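Local coordinates for protein saframycin Mx1 synthetase B (Legionella pneumophila subsp. pneumophila, PDB 3KXW) that belongs to the ANL superfamily of AMP-binding enzymes, known as a fatty acid AMP ligase, with a large AMP-binding region followed by a smaller C-terminal domain, at residues T503-V508 and T539-P544; L486-A491 and K555-F560. All coordinates share one frame; numbering follows the deposited sequence.

Interaction 1 of 2, residues T503-V508 and T539-P544; sequences TVMCEV and TIVLIP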
ATOM      1  N   THR A 503       8.869  -7.792 -15.156  1.00 15.03           N
ATOM      2  CA  THR A 503       8.724  -7.901 -16.610  1.00 16.79           C
ATOM      3  C   THR A 503       7.906  -9.122 -16.946  1.00 16.77           C
ATOM      4  O   THR A 503       8.168 -10.180 -16.423  1.00 15.04           O
ATOM      5  CB  THR A 503      10.100  -8.030 -17.260  1.00 17.48           C
ATOM      6  OG1 THR A 503      10.914  -6.922 -16.842  1.00 17.90           O
ATOM      7  CG2 THR A 503      10.004  -8.042 -18.796  1.00 18.32           C
ATOM      8  N   VAL A 504       6.914  -8.978 -17.820  1.00 15.34           N
ATOM      9  CA  VAL A 504       6.097 -10.114 -18.214  1.00 15.92           C
ATOM     10  C   VAL A 504       6.243 -10.279 -19.714  1.00 14.14           C
ATOM     11  O   VAL A 504       6.101  -9.314 -20.445  1.00 15.15           O
ATOM     12  CB  VAL A 504       4.614  -9.895 -17.867  1.00 16.26           C
ATOM     13  CG1 VAL A 504       3.744 -10.975 -18.527  1.00 17.07           C
ATOM     14  CG2 VAL A 504       4.409  -9.847 -16.335  1.00 17.31           C
HETATM   15  N   MSE A 505       6.548 -11.486 -20.172  1.00 16.57           N
HETATM   16  CA  MSE A 505       6.620 -11.735 -21.618  1.00 16.57           C
HETATM   17  C   MSE A 505       5.586 -12.787 -22.009  1.00 16.48           C
HETATM   18  O   MSE A 505       5.495 -13.827 -21.359  1.00 17.99           O
HETATM   19  CB  MSE A 505       8.018 -12.226 -22.012  1.00 16.24           C
HETATM   20  CG  MSE A 505       8.236 -12.343 -23.510  1.00 19.71           C
HETATM   21 SE   MSE A 505      10.108 -12.854 -23.885  1.00 39.48          SE
HETATM   22  CE  MSE A 505      10.970 -11.166 -23.349  1.00 29.46           C
ATOM     23  N   CYS A 506       4.827 -12.533 -23.076  1.00 15.40           N
ATOM     24  CA  CYS A 506       3.767 -13.453 -23.493  1.00 16.31           C
ATOM     25  C   CYS A 506       3.865 -13.736 -24.969  1.00 15.64           C
ATOM     26  O   CYS A 506       4.037 -12.815 -25.753  1.00 16.10           O
ATOM     27  CB  CYS A 506       2.374 -12.831 -23.260  1.00 19.05           C
ATOM     28  SG  CYS A 506       2.044 -12.367 -21.579  1.00 21.70           S
ATOM     29  N   GLU A 507       3.746 -15.001 -25.355  1.00 16.99           N
ATOM     30  CA  GLU A 507       3.491 -15.322 -26.760  1.00 17.02           C
ATOM     31  C   GLU A 507       2.044 -14.923 -27.054  1.00 16.75           C
ATOM     32  O   GLU A 507       1.177 -15.067 -26.187  1.00 17.10           O
ATOM     33  CB  GLU A 507       3.632 -16.816 -26.993  1.00 18.57           C
ATOM     34  CG  GLU A 507       5.010 -17.372 -26.703  1.00 19.65           C
ATOM     35  CD  GLU A 507       5.063 -18.891 -26.940  1.00 24.92           C
ATOM     36  OE1 GLU A 507       4.002 -19.550 -26.853  1.00 21.65           O
ATOM     37  OE2 GLU A 507       6.166 -19.401 -27.215  1.00 25.68           O
ATOM     38  N   VAL A 508       1.779 -14.402 -28.247  1.00 16.30           N
ATOM     39  CA  VAL A 508       0.411 -14.123 -28.641  1.00 15.43           C
ATOM     40  C   VAL A 508       0.068 -15.020 -29.815  1.00 16.25           C
ATOM     41  O   VAL A 508       0.896 -15.218 -30.709  1.00 16.45           O
ATOM     42  CB  VAL A 508       0.182 -12.625 -29.015  1.00 17.25           C
ATOM     43  CG1 VAL A 508       0.389 -11.733 -27.778  1.00 17.62           C
ATOM     44  CG2 VAL A 508       1.119 -12.203 -30.099  1.00 18.54           C
ATOM     45  N   THR A 539       7.081  -3.693 -17.366  1.00 16.38           N
ATOM     46  CA  THR A 539       7.392  -3.935 -18.752  1.00 15.61           C
ATOM     47  C   THR A 539       6.643  -5.171 -19.222  1.00 15.61           C
ATOM     48  O   THR A 539       6.631  -6.198 -18.543  1.00 14.41           O
ATOM     49  CB  THR A 539       8.919  -4.188 -18.943  1.00 18.01           C
ATOM     50  OG1 THR A 539       9.670  -3.073 -18.438  1.00 18.95           O
ATOM     51  CG2 THR A 539       9.248  -4.406 -20.403  1.00 17.33           C
ATOM     52  N   ILE A 540       6.014  -5.080 -20.386  1.00 14.19           N
ATOM     53  CA  ILE A 540       5.386  -6.259 -20.984  1.00 16.86           C
ATOM     54  C   ILE A 540       5.888  -6.428 -22.398  1.00 16.65           C
ATOM     55  O   ILE A 540       5.886  -5.470 -23.167  1.00 16.36           O
ATOM     56  CB  ILE A 540       3.835  -6.137 -21.032  1.00 15.86           C
ATOM     57  CG1 ILE A 540       3.295  -5.911 -19.621  1.00 14.66           C
ATOM     58  CG2 ILE A 540       3.212  -7.393 -21.672  1.00 16.48           C
ATOM     59  CD1 ILE A 540       1.817  -5.642 -19.585  1.00 18.49           C
ATOM     60  N   VAL A 541       6.295  -7.649 -22.743  1.00 17.18           N
ATOM     61  CA  VAL A 541       6.791  -7.925 -24.091  1.00 18.74           C
ATOM     62  C   VAL A 541       5.956  -9.018 -24.752  1.00 17.61           C
ATOM     63  O   VAL A 541       5.726 -10.069 -24.153  1.00 15.65           O
ATOM     64  CB  VAL A 541       8.275  -8.401 -24.081  1.00 19.18           C
ATOM     65  CG1 VAL A 541       8.795  -8.487 -25.495  1.00 20.76           C
ATOM     66  CG2 VAL A 541       9.147  -7.441 -23.271  1.00 21.43           C
ATOM     67  N   LEU A 542       5.532  -8.766 -25.991  1.00 19.30           N
ATOM     68  CA  LEU A 542       4.713  -9.704 -26.743  1.00 17.42           C
ATOM     69  C   LEU A 542       5.594 -10.277 -27.847  1.00 18.36           C
ATOM     70  O   LEU A 542       6.321  -9.537 -28.496  1.00 19.64           O
ATOM     71  CB  LEU A 542       3.479  -8.997 -27.355  1.00 18.71           C
ATOM     72  CG  LEU A 542       2.510  -8.292 -26.382  1.00 19.92           C
ATOM     73  CD1 LEU A 542       1.264  -7.724 -27.096  1.00 17.61           C
ATOM     74  CD2 LEU A 542       2.074  -9.193 -25.204  1.00 16.07           C
ATOM     75  N   ILE A 543       5.530 -11.589 -28.034  1.00 17.26           N
ATOM     76  CA  ILE A 543       6.280 -12.269 -29.079  1.00 20.39           C
ATOM     77  C   ILE A 543       5.368 -13.297 -29.761  1.00 19.91           C
ATOM     78  O   ILE A 543       4.316 -13.629 -29.228  1.00 18.46           O
ATOM     79  CB  ILE A 543       7.519 -12.958 -28.486  1.00 19.78           C
ATOM     80  CG1 ILE A 543       7.110 -14.073 -27.518  1.00 18.31           C
ATOM     81  CG2 ILE A 543       8.423 -11.915 -27.786  1.00 19.96           C
ATOM     82  CD1 ILE A 543       8.270 -14.960 -27.139  1.00 23.04           C
ATOM     83  N   PRO A 544       5.776 -13.810 -30.936  1.00 23.17           N
ATOM     84  CA  PRO A 544       4.942 -14.767 -31.676  1.00 21.45           C
ATOM     85  C   PRO A 544       4.814 -16.122 -30.986  1.00 21.37           C
ATOM     86  O   PRO A 544       5.640 -16.500 -30.158  1.00 21.16           O
ATOM     87  CB  PRO A 544       5.696 -14.940 -33.016  1.00 23.48           C
ATOM     88  CG  PRO A 544       6.589 -13.748 -33.126  1.00 24.16           C
ATOM     89  CD  PRO A 544       6.993 -13.461 -31.692  1.00 21.55           C
TER
HETATM   90  O   HOH W   1      12.010  -4.605 -18.088  1.00 22.56           O
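The carbonyl oxygen of V541 is gripped by two groups of the other strand. C506 N donates a hydrogen bond to V541 O at 2.8 Å, and M505 CA adds a weaker CA-H...O contact to the same oxygen. The two strands are parallel neighbours in a beta-alpha-beta unit, joined through helix 515-533. Their backbones are tied by five hydrogen bonds, alternating in direction from V504 N to V508 N. I543 N approaches C506 O from 22° off the carbonyl plane; the other four donors lie nearly in line with their C=O bonds.

One face carries T503, M505 and E507 beside T539, V541 and I543. M505, a selenomethionine, lies alongside V541. It leaves the backbone extended, then bends at chi3 (-70°), which brings M505 CE back to 3.9 Å from V541 CB. C561 and L565 of helix 554-567 cover this part of the face. The first torsion of I543 (65°) sets CG1 between its backbone N and carbonyl carbon, 4.0 Å from E507 CG. The E507 carboxylate goes elsewhere: OE1 accepts from K488 N and OE2 from M548 N. Both oxygens of this buried group are thus satisfied.

On the other face, L542 CD2 meets C506 CB at 4.1 Å, and helix 515-533 packs over both residues. At the strand end the V508 side chain crosses that of L542 at about a right angle, with V508 CG1 4.0 Å from L542 CD2.

The two threonines at the start point the same way. One water joins them, 2.8 Å from T503 OG1 and donating to T539 OG1 at 2.8 Å. T503 OG1 also bonds K501 O, and T539 OG1 bonds Q577 OE1.

Interaction 2 of 2, residues L486-A491 and K555-F560; sequences LGKCAA and KIRRNF
The R557 guanidinium has the K488 side chain over one face. K488 CD sits 4.1 Å above the guanidinium plane of R557, shifted toward its rim, and CE lies near NH2. The R558 guanidinium has K555 N of its own helix over one face, and A491 O approaches it obliquely. This is a helix laid across an edge strand of the C-terminal domain sheet, at 74° between the short segments.

The R557 and K488 chains cross at about a right angle. R557 runs out straight and then turns at chi3 (-70°). R557 CD passes 3.7 Å from C489 O. It also packs against K488 CB. The small A490 lets the helix come close: A490 CB touches R558 CA at 4.0 Å. R558 CD lies 3.3 Å from A491 O. The charge of R558 is met outside the contact, where NE forms a salt bridge with E474 OE2, which also accepts A491 N.

K488 NZ and R557 NH2 stay 5.0 Å apart. K488 offers its methylenes to R557, over the guanidinium face and against CD, while its ammonium stays clear. The like charges probably disfavour a closer approach of the two ends.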
ATOM      1  N   LEU A 486      -3.267 -15.954 -25.901  1.00 16.94           N
ATOM      2  CA  LEU A 486      -1.830 -16.118 -25.689  1.00 16.20           C
ATOM      3  C   LEU A 486      -1.357 -17.540 -25.908  1.00 17.64           C
ATOM      4  O   LEU A 486      -2.158 -18.485 -25.959  1.00 17.72           O
ATOM      5  CB  LEU A 486      -1.457 -15.754 -24.247  1.00 16.93           C
ATOM      6  CG  LEU A 486      -1.918 -14.410 -23.704  1.00 17.10           C
ATOM      7  CD1 LEU A 486      -1.497 -14.272 -22.212  1.00 17.00           C
ATOM      8  CD2 LEU A 486      -1.375 -13.299 -24.566  1.00 16.86           C
ATOM      9  N   GLY A 487      -0.036 -17.682 -25.990  1.00 18.73           N
ATOM     10  CA  GLY A 487       0.605 -18.979 -25.915  1.00 19.30           C
ATOM     11  C   GLY A 487       1.178 -19.105 -24.517  1.00 20.28           C
ATOM     12  O   GLY A 487       0.456 -18.951 -23.517  1.00 19.52           O
ATOM     13  N   LYS A 488       2.481 -19.356 -24.455  1.00 20.19           N
ATOM     14  CA  LYS A 488       3.203 -19.417 -23.189  1.00 23.27           C
ATOM     15  C   LYS A 488       3.605 -18.039 -22.650  1.00 19.62           C
ATOM     16  O   LYS A 488       3.619 -17.042 -23.375  1.00 17.63           O
ATOM     17  CB  LYS A 488       4.430 -20.328 -23.322  1.00 25.36           C
ATOM     18  CG  LYS A 488       4.074 -21.804 -23.530  1.00 27.38           C
ATOM     19  CD  LYS A 488       3.182 -22.289 -22.409  1.00 31.22           C
ATOM     20  CE  LYS A 488       3.110 -23.794 -22.388  1.00 37.57           C
ATOM     21  NZ  LYS A 488       2.763 -24.310 -23.744  1.00 41.39           N
ATOM     22  N   CYS A 489       3.939 -17.987 -21.367  1.00 19.89           N
ATOM     23  CA  CYS A 489       4.326 -16.724 -20.760  1.00 17.71           C
ATOM     24  C   CYS A 489       5.443 -16.925 -19.729  1.00 18.39           C
ATOM     25  O   CYS A 489       5.705 -18.038 -19.275  1.00 18.39           O
ATOM     26  CB  CYS A 489       3.119 -16.051 -20.089  1.00 18.41           C
ATOM     27  SG  CYS A 489       2.583 -16.816 -18.517  1.00 24.72           S
ATOM     28  N   ALA A 490       6.073 -15.830 -19.351  1.00 17.27           N
ATOM     29  CA  ALA A 490       7.128 -15.875 -18.362  1.00 16.39           C
ATOM     30  C   ALA A 490       7.148 -14.526 -17.658  1.00 16.45           C
ATOM     31  O   ALA A 490       6.854 -13.510 -18.271  1.00 17.44           O
ATOM     32  CB  ALA A 490       8.464 -16.161 -19.021  1.00 20.10           C
ATOM     33  N   ALA A 491       7.444 -14.540 -16.362  1.00 15.76           N
ATOM     34  CA  ALA A 491       7.546 -13.312 -15.575  1.00 16.00           C
ATOM     35  C   ALA A 491       8.862 -13.334 -14.819  1.00 17.99           C
ATOM     36  O   ALA A 491       9.273 -14.367 -14.336  1.00 18.62           O
ATOM     37  CB  ALA A 491       6.393 -13.217 -14.597  1.00 15.47           C
ATOM     38  N   LYS A 555      11.106 -22.459 -15.027  1.00 27.75           N
ATOM     39  CA  LYS A 555      12.434 -21.870 -14.842  1.00 27.25           C
ATOM     40  C   LYS A 555      13.235 -21.793 -16.145  1.00 27.85           C
ATOM     41  O   LYS A 555      13.816 -20.766 -16.457  1.00 25.44           O
ATOM     42  CB  LYS A 555      13.229 -22.626 -13.764  1.00 30.57           C
ATOM     43  CG  LYS A 555      12.511 -22.726 -12.420  1.00 32.10           C
ATOM     44  CD  LYS A 555      13.265 -23.624 -11.437  1.00 36.56           C
ATOM     45  CE  LYS A 555      12.402 -23.984 -10.213  1.00 37.79           C
ATOM     46  NZ  LYS A 555      11.305 -24.965 -10.531  1.00 36.75           N
ATOM     47  N   ILE A 556      13.267 -22.886 -16.902  1.00 30.66           N
ATOM     48  CA  ILE A 556      13.955 -22.905 -18.187  1.00 27.27           C
ATOM     49  C   ILE A 556      13.354 -21.876 -19.152  1.00 28.62           C
ATOM     50  O   ILE A 556      14.071 -21.115 -19.829  1.00 26.59           O
ATOM     51  CB  ILE A 556      13.886 -24.321 -18.824  1.00 31.94           C
ATOM     52  CG1 ILE A 556      14.527 -25.359 -17.892  1.00 32.28           C
ATOM     53  CG2 ILE A 556      14.545 -24.330 -20.194  1.00 32.31           C
ATOM     54  CD1 ILE A 556      15.966 -25.046 -17.533  1.00 35.55           C
ATOM     55  N   ARG A 557      12.029 -21.843 -19.208  1.00 28.48           N
ATOM     56  CA  ARG A 557      11.329 -20.908 -20.083  1.00 27.87           C
ATOM     57  C   ARG A 557      11.672 -19.471 -19.692  1.00 25.02           C
ATOM     58  O   ARG A 557      11.939 -18.618 -20.537  1.00 24.55           O
ATOM     59  CB  ARG A 557       9.819 -21.148 -19.963  1.00 29.05           C
ATOM     60  CG  ARG A 557       8.975 -20.511 -21.055  1.00 30.44           C
ATOM     61  CD  ARG A 557       7.499 -20.843 -20.881  1.00 26.54           C
ATOM     62  NE  ARG A 557       7.224 -22.247 -21.150  1.00 31.68           N
ATOM     63  CZ  ARG A 557       6.808 -23.117 -20.234  1.00 33.26           C
ATOM     64  NH1 ARG A 557       6.602 -22.724 -18.981  1.00 31.30           N
ATOM     65  NH2 ARG A 557       6.587 -24.380 -20.572  1.00 34.66           N
ATOM     66  N   ARG A 558      11.634 -19.222 -18.391  1.00 25.40           N
ATOM     67  CA  ARG A 558      11.887 -17.909 -17.811  1.00 26.94           C
ATOM     68  C   ARG A 558      13.320 -17.462 -18.082  1.00 25.66           C
ATOM     69  O   ARG A 558      13.573 -16.304 -18.433  1.00 24.47           O
ATOM     70  CB  ARG A 558      11.658 -18.033 -16.304  1.00 28.09           C
ATOM     71  CG  ARG A 558      11.590 -16.780 -15.533  1.00 27.25           C
ATOM     72  CD  ARG A 558      11.111 -17.077 -14.107  1.00 24.72           C
ATOM     73  NE  ARG A 558       9.951 -17.965 -14.070  1.00 24.35           N
ATOM     74  CZ  ARG A 558       9.887 -19.072 -13.337  1.00 26.87           C
ATOM     75  NH1 ARG A 558      10.905 -19.415 -12.570  1.00 28.22           N
ATOM     76  NH2 ARG A 558       8.791 -19.820 -13.339  1.00 25.75           N
ATOM     77  N   ASN A 559      14.265 -18.384 -17.926  1.00 23.43           N
ATOM     78  CA  ASN A 559      15.669 -18.065 -18.202  1.00 27.91           C
ATOM     79  C   ASN A 559      15.933 -17.748 -19.666  1.00 27.55           C
ATOM     80  O   ASN A 559      16.746 -16.889 -19.983  1.00 28.83           O
ATOM     81  CB  ASN A 559      16.588 -19.189 -17.728  1.00 27.74           C
ATOM     82  CG  ASN A 559      16.613 -19.310 -16.221  1.00 30.64           C
ATOM     83  OD1 ASN A 559      16.272 -18.362 -15.512  1.00 29.23           O
ATOM     84  ND2 ASN A 559      16.997 -20.489 -15.719  1.00 28.08           N
ATOM     85  N   PHE A 560      15.229 -18.441 -20.553  1.00 29.06           N
ATOM     86  CA  PHE A 560      15.346 -18.172 -21.986  1.00 28.86           C
ATOM     87  C   PHE A 560      14.903 -16.746 -22.301  1.00 30.33           C
ATOM     88  O   PHE A 560      15.600 -16.015 -23.005  1.00 30.49           O
ATOM     89  CB  PHE A 560      14.525 -19.179 -22.801  1.00 30.04           C
ATOM     90  CG  PHE A 560      14.383 -18.806 -24.254  1.00 32.85           C
ATOM     91  CD1 PHE A 560      15.221 -19.357 -25.212  1.00 36.82           C
ATOM     92  CD2 PHE A 560      13.420 -17.894 -24.660  1.00 33.51           C
ATOM     93  CE1 PHE A 560      15.098 -19.010 -26.557  1.00 37.68           C
ATOM     94  CE2 PHE A 560      13.299 -17.534 -25.997  1.00 36.59           C
ATOM     95  CZ  PHE A 560      14.140 -18.095 -26.944  1.00 37.90           C
TER

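Interactions 1 and 2 share one sheet, with their centres about 9 Å apart. Strand 486-496 is the outer neighbour of strand 499-508, which in turn pairs with 539-544. M505 N lies 2.8 Å from A490 O, a probable hydrogen bond that ties the two contacts together. The E507 carboxylate of interaction 1 also reaches the outer strand of interaction 2. Helix 554-567 follows strand 539-544 and serves both contacts: its first turns meet the outer strand, and later turns cover one face of interaction 1. In sequence, interaction 1 is nested within the loop closed by interaction 2. The residues of the ligand pocket fall between 199 and 456, so none belongs to these segments.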